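Side-chain contacts in RavO (Legionella pneumophila subsp. pneumophila, PDB 6DM4), which binds a phosphotyrosine peptide of human Shc1 through its SH2 domain, the part of this longer Legionella protein present in the crystal: residues E20-G25 against I40-S45; Y55-A60 against F82-A87; K29-F32 against K36-F39. All coordinates share one frame; numbering follows the deposited sequence.

Contact 1. Residues E20-G25 against I40-S45; sequences ENIRTG and ILRWSS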
loop_
_atom_site.group_PDB
_atom_site.type_symbol
_atom_site.label_atom_id
_atom_site.label_comp_id
_atom_site.label_asym_id
_atom_site.label_seq_id
_atom_site.Cartn_x
_atom_site.Cartn_y
_atom_site.Cartn_z
ATOM N N GLU A 20 -7.450 -1.669 5.675
ATOM C CA GLU A 20 -7.993 -1.145 4.426
ATOM C C GLU A 20 -9.516 -1.090 4.416
ATOM O O GLU A 20 -10.086 -0.346 3.611
ATOM C CB GLU A 20 -7.505 -1.975 3.234
ATOM C CG GLU A 20 -7.984 -3.415 3.218
ATOM C CD GLU A 20 -7.004 -4.362 3.881
ATOM O OE1 GLU A 20 -6.274 -3.920 4.796
ATOM O OE2 GLU A 20 -6.957 -5.545 3.479
ATOM N N ASN A 21 -10.191 -1.850 5.272
ATOM C CA ASN A 21 -11.646 -1.888 5.263
ATOM C C ASN A 21 -12.268 -0.990 6.326
ATOM O O ASN A 21 -13.481 -1.068 6.555
ATOM C CB ASN A 21 -12.138 -3.326 5.430
ATOM C CG ASN A 21 -11.725 -4.220 4.270
ATOM O OD1 ASN A 21 -11.181 -5.308 4.474
ATOM N ND2 ASN A 21 -11.985 -3.766 3.047
ATOM N N ILE A 22 -11.475 -0.135 6.968
ATOM C CA ILE A 22 -11.964 0.778 7.995
ATOM C C ILE A 22 -11.856 2.187 7.436
ATOM O O ILE A 22 -10.754 2.736 7.310
ATOM C CB ILE A 22 -11.185 0.637 9.307
ATOM C CG1 ILE A 22 -11.367 -0.767 9.884
ATOM C CG2 ILE A 22 -11.650 1.675 10.316
ATOM C CD1 ILE A 22 -10.712 -0.952 11.229
ATOM N N ARG A 23 -12.992 2.784 7.090
ATOM C CA ARG A 23 -12.972 4.119 6.501
ATOM C C ARG A 23 -13.755 5.198 7.247
ATOM O O ARG A 23 -13.283 6.328 7.370
ATOM C CB ARG A 23 -13.443 4.058 5.044
ATOM C CG ARG A 23 -12.626 3.125 4.166
ATOM C CD ARG A 23 -11.259 3.712 3.855
ATOM N NE ARG A 23 -10.985 3.730 2.422
ATOM C CZ ARG A 23 -11.655 4.467 1.542
ATOM N NH1 ARG A 23 -12.643 5.253 1.948
ATOM N NH2 ARG A 23 -11.337 4.420 0.256
ATOM N N THR A 24 -14.943 4.867 7.743
ATOM C CA THR A 24 -15.743 5.870 8.421
ATOM C C THR A 24 -15.403 5.926 9.906
ATOM O O THR A 24 -14.789 5.013 10.467
ATOM C CB THR A 24 -17.228 5.566 8.247
ATOM O OG1 THR A 24 -17.541 4.344 8.930
ATOM C CG2 THR A 24 -17.567 5.422 6.764
ATOM N N GLY A 25 -15.815 7.024 10.546
ATOM C CA GLY A 25 -15.682 7.121 11.990
ATOM C C GLY A 25 -16.462 6.049 12.722
ATOM O O GLY A 25 -16.017 5.549 13.760
ATOM N N ILE A 40 -4.357 1.644 14.964
ATOM C CA ILE A 40 -4.501 1.263 13.567
ATOM C C ILE A 40 -4.066 2.419 12.680
ATOM O O ILE A 40 -4.037 3.581 13.090
ATOM C CB ILE A 40 -5.937 0.845 13.210
ATOM C CG1 ILE A 40 -6.914 2.012 13.419
ATOM C CG2 ILE A 40 -6.313 -0.374 14.005
ATOM C CD1 ILE A 40 -8.345 1.720 12.959
ATOM N N LEU A 41 -3.736 2.075 11.445
ATOM C CA LEU A 41 -3.583 3.027 10.360
ATOM C C LEU A 41 -4.704 2.800 9.354
ATOM O O LEU A 41 -5.220 1.684 9.216
ATOM C CB LEU A 41 -2.221 2.878 9.681
ATOM C CG LEU A 41 -1.025 3.143 10.595
ATOM C CD1 LEU A 41 0.264 2.775 9.908
ATOM C CD2 LEU A 41 -1.004 4.598 11.003
ATOM N N ARG A 42 -5.095 3.866 8.666
ATOM C CA ARG A 42 -6.255 3.770 7.791
ATOM C C ARG A 42 -6.169 4.853 6.736
ATOM O O ARG A 42 -5.419 5.824 6.870
ATOM C CB ARG A 42 -7.570 3.905 8.573
ATOM C CG ARG A 42 -7.630 5.144 9.446
ATOM C CD ARG A 42 -8.917 5.205 10.242
ATOM N NE ARG A 42 -8.964 6.365 11.127
ATOM C CZ ARG A 42 -9.248 7.597 10.723
ATOM N NH1 ARG A 42 -9.512 7.828 9.442
ATOM N NH2 ARG A 42 -9.281 8.598 11.596
ATOM N N TRP A 43 -6.965 4.677 5.688
ATOM C CA TRP A 43 -7.052 5.672 4.629
ATOM C C TRP A 43 -7.791 6.906 5.149
ATOM O O TRP A 43 -8.942 6.813 5.577
ATOM C CB TRP A 43 -7.753 5.058 3.422
ATOM C CG TRP A 43 -7.739 5.864 2.152
ATOM C CD1 TRP A 43 -8.768 6.606 1.651
ATOM C CD2 TRP A 43 -6.668 5.970 1.200
ATOM N NE1 TRP A 43 -8.405 7.175 0.459
ATOM C CE2 TRP A 43 -7.119 6.808 0.161
ATOM C CE3 TRP A 43 -5.369 5.452 1.133
ATOM C CZ2 TRP A 43 -6.320 7.137 -0.934
ATOM C CZ3 TRP A 43 -4.577 5.780 0.044
ATOM C CH2 TRP A 43 -5.055 6.615 -0.974
ATOM N N SER A 44 -7.117 8.054 5.132
ATOM C CA SER A 44 -7.633 9.270 5.748
ATOM C C SER A 44 -8.751 9.894 4.924
ATOM O O SER A 44 -8.766 9.812 3.691
ATOM C CB SER A 44 -6.504 10.290 5.930
ATOM O OG SER A 44 -7.010 11.590 6.194
ATOM N N SER A 45 -9.677 10.557 5.626
ATOM C CA SER A 45 -10.762 11.276 4.970
ATOM C C SER A 45 -10.262 12.410 4.085
ATOM O O SER A 45 -10.973 12.819 3.159
ATOM C CB SER A 45 -11.724 11.839 6.019
ATOM O OG SER A 45 -11.176 12.992 6.640
HETATM O O HOH W 1 -8.644 2.456 5.512
HETATM O O HOH W 2 -10.533 5.746 7.547
#
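Ile22 and Arg23 lie over Ile40, Arg42 and Trp43 where the loop leading to helix 25-34 passes the strand of the SH2 fold that carries the phosphotyrosine-binding arginine. The apolar end is aliphatic. Ile22 and Ile40 meet at about a right angle through their delta methyls, CD1 to CD1 at 4.0 Å, and Tyr31 and Val28 of helix 25-34 pack on Ile22 as well. One step along, the backbone O of Ile22 rests 3.6 Å from CB of Arg42. The rest of that arginine runs on past the loop: CG is lodged between the backbone N and the carbonyl carbon (chi1 53°), and the chain is extended from there to NE. This takes the guanidinium to Ser61 OG, which NE meets, and to Ser70 OG and the phosphotyrosine of the bound peptide, both reached by NH2.

Between the backbones the segments stand apart, with no direct hydrogen bond, and two waters fill in. One links Ile22 O, 2.8 Å away, to the backbone N of Trp43. The second takes a hydrogen bond from NH1 of Arg42 at 3.0 Å and lies within hydrogen-bonding distance of the carbonyl oxygens of Arg23 and Trp43, with more acceptors around it than its two protons can serve at once. Packing closes up again at Trp43. Arg23, bent at chi2 and chi3, runs alongside it, and its NE comes 3.6 Å from Trp43 CB; the outer side, at Arg23, is partly exposed. Lys7 and Glu10 of the second subunit pack against this pair. The guanidinium and indole planes are 27° apart, with Trp43 CD1 over the centre of the guanidinium, 3.6 Å from Arg23 CZ.

Contact 2. Residues Y55-A60 against F82-A87; sequences YVFIAA and FSINTA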
loop_
_atom_site.group_PDB
_atom_site.type_symbol
_atom_site.label_atom_id
_atom_site.label_comp_id
_atom_site.label_asym_id
_atom_site.label_seq_id
_atom_site.Cartn_x
_atom_site.Cartn_y
_atom_site.Cartn_z
ATOM N N TYR A 55 -0.445 15.673 -1.064
ATOM C CA TYR A 55 -0.102 14.586 -0.163
ATOM C C TYR A 55 -1.045 13.415 -0.385
ATOM O O TYR A 55 -2.183 13.586 -0.827
ATOM C CB TYR A 55 -0.193 15.004 1.312
ATOM C CG TYR A 55 0.666 16.180 1.699
ATOM C CD1 TYR A 55 0.185 17.478 1.597
ATOM C CD2 TYR A 55 1.949 15.992 2.185
ATOM C CE1 TYR A 55 0.967 18.559 1.954
ATOM C CE2 TYR A 55 2.742 17.069 2.546
ATOM C CZ TYR A 55 2.246 18.349 2.428
ATOM O OH TYR A 55 3.033 19.420 2.788
ATOM N N VAL A 56 -0.558 12.224 -0.070
ATOM C CA VAL A 56 -1.426 11.091 0.231
ATOM C C VAL A 56 -1.589 11.047 1.742
ATOM O O VAL A 56 -0.597 11.076 2.480
ATOM C CB VAL A 56 -0.839 9.776 -0.309
ATOM C CG1 VAL A 56 -1.663 8.584 0.169
ATOM C CG2 VAL A 56 -0.781 9.810 -1.828
ATOM N N PHE A 57 -2.833 10.995 2.207
ATOM C CA PHE A 57 -3.132 11.164 3.621
ATOM C C PHE A 57 -3.411 9.814 4.270
ATOM O O PHE A 57 -4.190 9.011 3.745
ATOM C CB PHE A 57 -4.325 12.101 3.812
ATOM C CG PHE A 57 -4.074 13.510 3.344
ATOM C CD1 PHE A 57 -3.472 14.433 4.178
ATOM C CD2 PHE A 57 -4.460 13.914 2.074
ATOM C CE1 PHE A 57 -3.247 15.737 3.750
ATOM C CE2 PHE A 57 -4.240 15.208 1.645
ATOM C CZ PHE A 57 -3.631 16.120 2.482
ATOM N N ILE A 58 -2.772 9.576 5.412
ATOM C CA ILE A 58 -2.959 8.368 6.205
ATOM C C ILE A 58 -3.258 8.794 7.632
ATOM O O ILE A 58 -2.544 9.632 8.191
ATOM C CB ILE A 58 -1.717 7.457 6.174
ATOM C CG1 ILE A 58 -1.292 7.167 4.733
ATOM C CG2 ILE A 58 -1.994 6.168 6.941
ATOM C CD1 ILE A 58 -2.316 6.411 3.945
ATOM N N ALA A 59 -4.303 8.221 8.225
ATOM C CA ALA A 59 -4.644 8.529 9.602
ATOM C C ALA A 59 -4.285 7.362 10.510
ATOM O O ALA A 59 -4.370 6.196 10.118
ATOM C CB ALA A 59 -6.136 8.859 9.756
ATOM N N ALA A 60 -3.861 7.694 11.723
ATOM C CA ALA A 60 -3.763 6.728 12.804
ATOM C C ALA A 60 -4.934 6.923 13.759
ATOM O O ALA A 60 -5.447 8.031 13.911
ATOM C CB ALA A 60 -2.445 6.886 13.561
ATOM N N PHE A 82 4.875 13.745 6.999
ATOM C CA PHE A 82 4.466 14.924 7.750
ATOM C C PHE A 82 3.298 14.565 8.657
ATOM O O PHE A 82 2.431 13.776 8.275
ATOM C CB PHE A 82 4.036 16.075 6.830
ATOM C CG PHE A 82 5.074 16.473 5.816
ATOM C CD1 PHE A 82 5.208 15.774 4.627
ATOM C CD2 PHE A 82 5.903 17.555 6.047
ATOM C CE1 PHE A 82 6.162 16.141 3.691
ATOM C CE2 PHE A 82 6.863 17.928 5.115
ATOM C CZ PHE A 82 6.991 17.221 3.937
ATOM N N SER A 83 3.280 15.149 9.850
ATOM C CA SER A 83 2.077 15.177 10.668
ATOM C C SER A 83 1.284 16.421 10.294
ATOM O O SER A 83 1.863 17.466 9.985
ATOM C CB SER A 83 2.422 15.188 12.158
ATOM O OG SER A 83 2.984 16.431 12.536
ATOM N N ILE A 84 -0.040 16.309 10.307
ATOM C CA ILE A 84 -0.886 17.350 9.739
ATOM C C ILE A 84 -1.907 17.795 10.774
ATOM O O ILE A 84 -2.674 16.976 11.291
ATOM C CB ILE A 84 -1.572 16.882 8.446
ATOM C CG1 ILE A 84 -0.513 16.762 7.344
ATOM C CG2 ILE A 84 -2.660 17.864 8.039
ATOM C CD1 ILE A 84 -0.933 15.943 6.172
ATOM N N ASN A 85 -1.903 19.089 11.083
ATOM C CA ASN A 85 -2.927 19.683 11.933
ATOM C C ASN A 85 -4.243 19.750 11.166
ATOM O O ASN A 85 -4.352 20.482 10.179
ATOM C CB ASN A 85 -2.484 21.076 12.373
ATOM C CG ASN A 85 -3.374 21.662 13.445
ATOM O OD1 ASN A 85 -4.556 21.915 13.216
ATOM N ND2 ASN A 85 -2.808 21.889 14.622
ATOM N N THR A 86 -5.252 19.003 11.621
ATOM C CA THR A 86 -6.481 18.884 10.845
ATOM C C THR A 86 -7.349 20.136 10.890
ATOM O O THR A 86 -8.238 20.281 10.045
ATOM C CB THR A 86 -7.294 17.679 11.323
ATOM O OG1 THR A 86 -7.696 17.876 12.682
ATOM C CG2 THR A 86 -6.459 16.414 11.227
ATOM N N ALA A 87 -7.124 21.036 11.849
ATOM C CA ALA A 87 -7.916 22.257 11.925
ATOM C C ALA A 87 -7.366 23.366 11.044
ATOM O O ALA A 87 -8.134 24.208 10.563
ATOM C CB ALA A 87 -7.994 22.754 13.372
#
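Tyr55 and Phe82, and beside them Phe57 and Ile84, pair up across strand 67-76, which separates strands 55-64 and 81-84 in the antiparallel sheet of the SH2 fold. With a strand in between, side chains alone make the contact. The aromatic part is an offset edge-to-face pair: Tyr55 turns an edge toward the face of Phe82, the planes are 78° apart and the ring centroids 5.4 Å. CE2 of Tyr55 does the touching, 3.5 Å from Phe82 CD1. Asn76 of the middle strand packs on both side chains.

The methyl-to-ring part is Ile84 CD1 at the edge of Phe57, 3.4 Å from CE1, a snug carbon contact. CB of Tyr55 lies over one face of the same Phe57 ring, so the two pairs are coupled.

The polar part belongs to the turn that ends strand 81-84. There Thr86 packs on the peptide's phosphotyrosine, and its backbone N bonds to another peptide side chain. Asn85 shapes the bend as an Asx turn: its OD1 accepts from Ser88 N and also from Ala87 N, the latter at 3.0 Å and tilted 20° from the carbonyl plane.

Contact 3. Residues K29-F32 against K36-F39; sequences KQYF and KAEF. With SO4 (sulfate ion), chain H; SO4 (sulfate ion), chain I.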
loop_
_atom_site.group_PDB
_atom_site.type_symbol
_atom_site.label_atom_id
_atom_site.label_comp_id
_atom_site.label_asym_id
_atom_site.label_seq_id
_atom_site.Cartn_x
_atom_site.Cartn_y
_atom_site.Cartn_z
ATOM N N LYS A 29 -14.941 3.303 15.488
ATOM C CA LYS A 29 -15.524 3.011 16.795
ATOM C C LYS A 29 -15.875 1.537 16.928
ATOM O O LYS A 29 -15.618 0.920 17.969
ATOM C CB LYS A 29 -16.777 3.858 17.027
ATOM C CG LYS A 29 -16.548 5.354 17.040
ATOM C CD LYS A 29 -17.862 6.070 17.308
ATOM C CE LYS A 29 -17.762 7.566 17.081
ATOM N NZ LYS A 29 -19.107 8.210 17.191
ATOM N N GLN A 30 -16.478 0.960 15.890
ATOM C CA GLN A 30 -16.825 -0.456 15.930
ATOM C C GLN A 30 -15.581 -1.325 16.072
ATOM O O GLN A 30 -15.599 -2.329 16.792
ATOM C CB GLN A 30 -17.612 -0.835 14.675
ATOM C CG GLN A 30 -18.104 -2.281 14.660
ATOM C CD GLN A 30 -19.068 -2.607 15.790
ATOM O OE1 GLN A 30 -19.887 -1.777 16.192
ATOM N NE2 GLN A 30 -18.973 -3.826 16.303
ATOM N N TYR A 31 -14.485 -0.948 15.408
ATOM C CA TYR A 31 -13.263 -1.744 15.494
ATOM C C TYR A 31 -12.751 -1.817 16.930
ATOM O O TYR A 31 -12.481 -2.903 17.453
ATOM C CB TYR A 31 -12.185 -1.172 14.567
ATOM C CG TYR A 31 -10.890 -1.936 14.697
ATOM C CD1 TYR A 31 -10.724 -3.164 14.068
ATOM C CD2 TYR A 31 -9.856 -1.462 15.490
ATOM C CE1 TYR A 31 -9.554 -3.884 14.205
ATOM C CE2 TYR A 31 -8.693 -2.178 15.637
ATOM C CZ TYR A 31 -8.546 -3.385 14.992
ATOM O OH TYR A 31 -7.383 -4.102 15.137
ATOM N N PHE A 32 -12.619 -0.666 17.589
ATOM C CA PHE A 32 -12.065 -0.642 18.936
ATOM C C PHE A 32 -13.037 -1.131 19.993
ATOM O O PHE A 32 -12.641 -1.254 21.157
ATOM C CB PHE A 32 -11.582 0.771 19.250
ATOM C CG PHE A 32 -10.269 1.093 18.599
ATOM C CD1 PHE A 32 -10.176 2.086 17.639
ATOM C CD2 PHE A 32 -9.125 0.390 18.945
ATOM C CE1 PHE A 32 -8.949 2.376 17.025
ATOM C CE2 PHE A 32 -7.888 0.682 18.341
ATOM C CZ PHE A 32 -7.812 1.671 17.379
ATOM N N LYS A 36 -8.094 -5.132 20.963
ATOM C CA LYS A 36 -7.120 -4.674 21.941
ATOM C C LYS A 36 -5.850 -4.136 21.281
ATOM O O LYS A 36 -4.823 -3.998 21.952
ATOM C CB LYS A 36 -6.780 -5.805 22.910
ATOM C CG LYS A 36 -8.007 -6.451 23.555
ATOM C CD LYS A 36 -7.849 -6.563 25.064
ATOM C CE LYS A 36 -9.199 -6.619 25.772
ATOM N NZ LYS A 36 -9.136 -5.995 27.127
ATOM N N ALA A 37 -5.904 -3.837 19.984
ATOM C CA ALA A 37 -4.742 -3.311 19.276
ATOM C C ALA A 37 -4.332 -1.956 19.840
ATOM O O ALA A 37 -5.165 -1.178 20.308
ATOM C CB ALA A 37 -5.045 -3.178 17.785
ATOM N N GLU A 38 -3.028 -1.665 19.782
ATOM C CA GLU A 38 -2.557 -0.390 20.316
ATOM C C GLU A 38 -2.924 0.767 19.395
ATOM O O GLU A 38 -3.228 1.866 19.868
ATOM C CB GLU A 38 -1.048 -0.430 20.557
ATOM C CG GLU A 38 -0.636 -1.187 21.817
ATOM C CD GLU A 38 -1.207 -0.582 23.095
ATOM O OE1 GLU A 38 -1.303 0.662 23.190
ATOM O OE2 GLU A 38 -1.563 -1.359 24.009
ATOM N N PHE A 39 -2.891 0.549 18.083
ATOM C CA PHE A 39 -3.341 1.571 17.148
ATOM C C PHE A 39 -3.639 0.914 15.815
ATOM O O PHE A 39 -3.240 -0.224 15.562
ATOM C CB PHE A 39 -2.303 2.696 16.972
ATOM C CG PHE A 39 -1.048 2.273 16.249
ATOM C CD1 PHE A 39 0.017 1.720 16.944
ATOM C CD2 PHE A 39 -0.926 2.451 14.878
ATOM C CE1 PHE A 39 1.181 1.339 16.280
ATOM C CE2 PHE A 39 0.236 2.067 14.204
ATOM C CZ PHE A 39 1.286 1.511 14.908
HETATM S S SO4 H . -0.684 -3.932 18.414
HETATM O O1 SO4 H . -1.365 -5.082 17.819
HETATM O O2 SO4 H . -1.096 -3.787 19.808
HETATM O O3 SO4 H . -1.036 -2.724 17.673
HETATM O O4 SO4 H . 0.760 -4.137 18.367
HETATM S S SO4 I . -7.746 -7.586 14.378
HETATM O O1 SO4 I . -8.850 -7.275 13.475
HETATM O O2 SO4 I . -8.113 -8.719 15.221
HETATM O O3 SO4 I . -7.462 -6.430 15.222
HETATM O O4 SO4 I . -6.556 -7.922 13.598
#
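The turn that carries the chain out of helix 25-34 and into strand 40-43 of the SH2 sheet is folded back so that Ala37 meets two aromatic side chains from the last turns of the helix, Tyr31 and Phe32. Tyr31 comes in with the edge of its ring. Its CG stands opposite the backbone N (chi1 177°), which swings the phenol along the turn until OH lies 3.7 Å from the methyl CB of Ala37; CE2 follows at 4.3 Å from the same carbon. Phe32 lies against the tyrosine with its face: CD2 of Tyr31 sits over the centre of the Phe32 ring, while the rim of that ring faces the turn. Phe32 CE2 approaches the carbonyl O of Ala37 in the ring plane, 3.8 Å away, and CZ reaches loosely to CA of Phe39.

Phe39 directs its own side chain to the other side, where it stacks on the ring of His17 and packs against Thr106 and Ile109 of helix 101-119. The start of the turn is held by Ser35, whose OG takes the N-H of Ala37.

Two sulfates, probably from the crystallisation liquor, mark the outer surface. One takes the N-H of Glu38, shared between two of its oxygens: Glu38 N gives to O2 at 2.9 Å and to O3 at 3.1 Å. CG of Glu38 lies 3.3 Å from that O2, so the side chain lies against the anion through its carbons. The other is modelled at the hydroxyl of Tyr31, but so close that the bond length is doubtful.

Here the helix equivalent to alphaA of SH2 domains hands over to the strand bearing the phosphotyrosine-binding arginine, the helix-to-strand connection that belongs to this fold.

How the contacts relate
From the N terminus, the chain leaves helix 4-13 and runs through 20-25, the first half of contact 1, before helix 25-34. Contact 3 closes the short turn at the end of that helix and is nested inside the longer loop that contact 1 closes when strand 40-43 is laid down. The two touch where Tyr31 packs on Ile40, with Ile22 as a shared neighbour, so loop, helix and strand share one apolar patch. Contact 2 opens only afterwards, in series, and spans strands 55-64 and 81-84. It meets contact 1 along the sheet, where Arg42 N reaches Ala59 O, whereas contacts 2 and 3 do not touch.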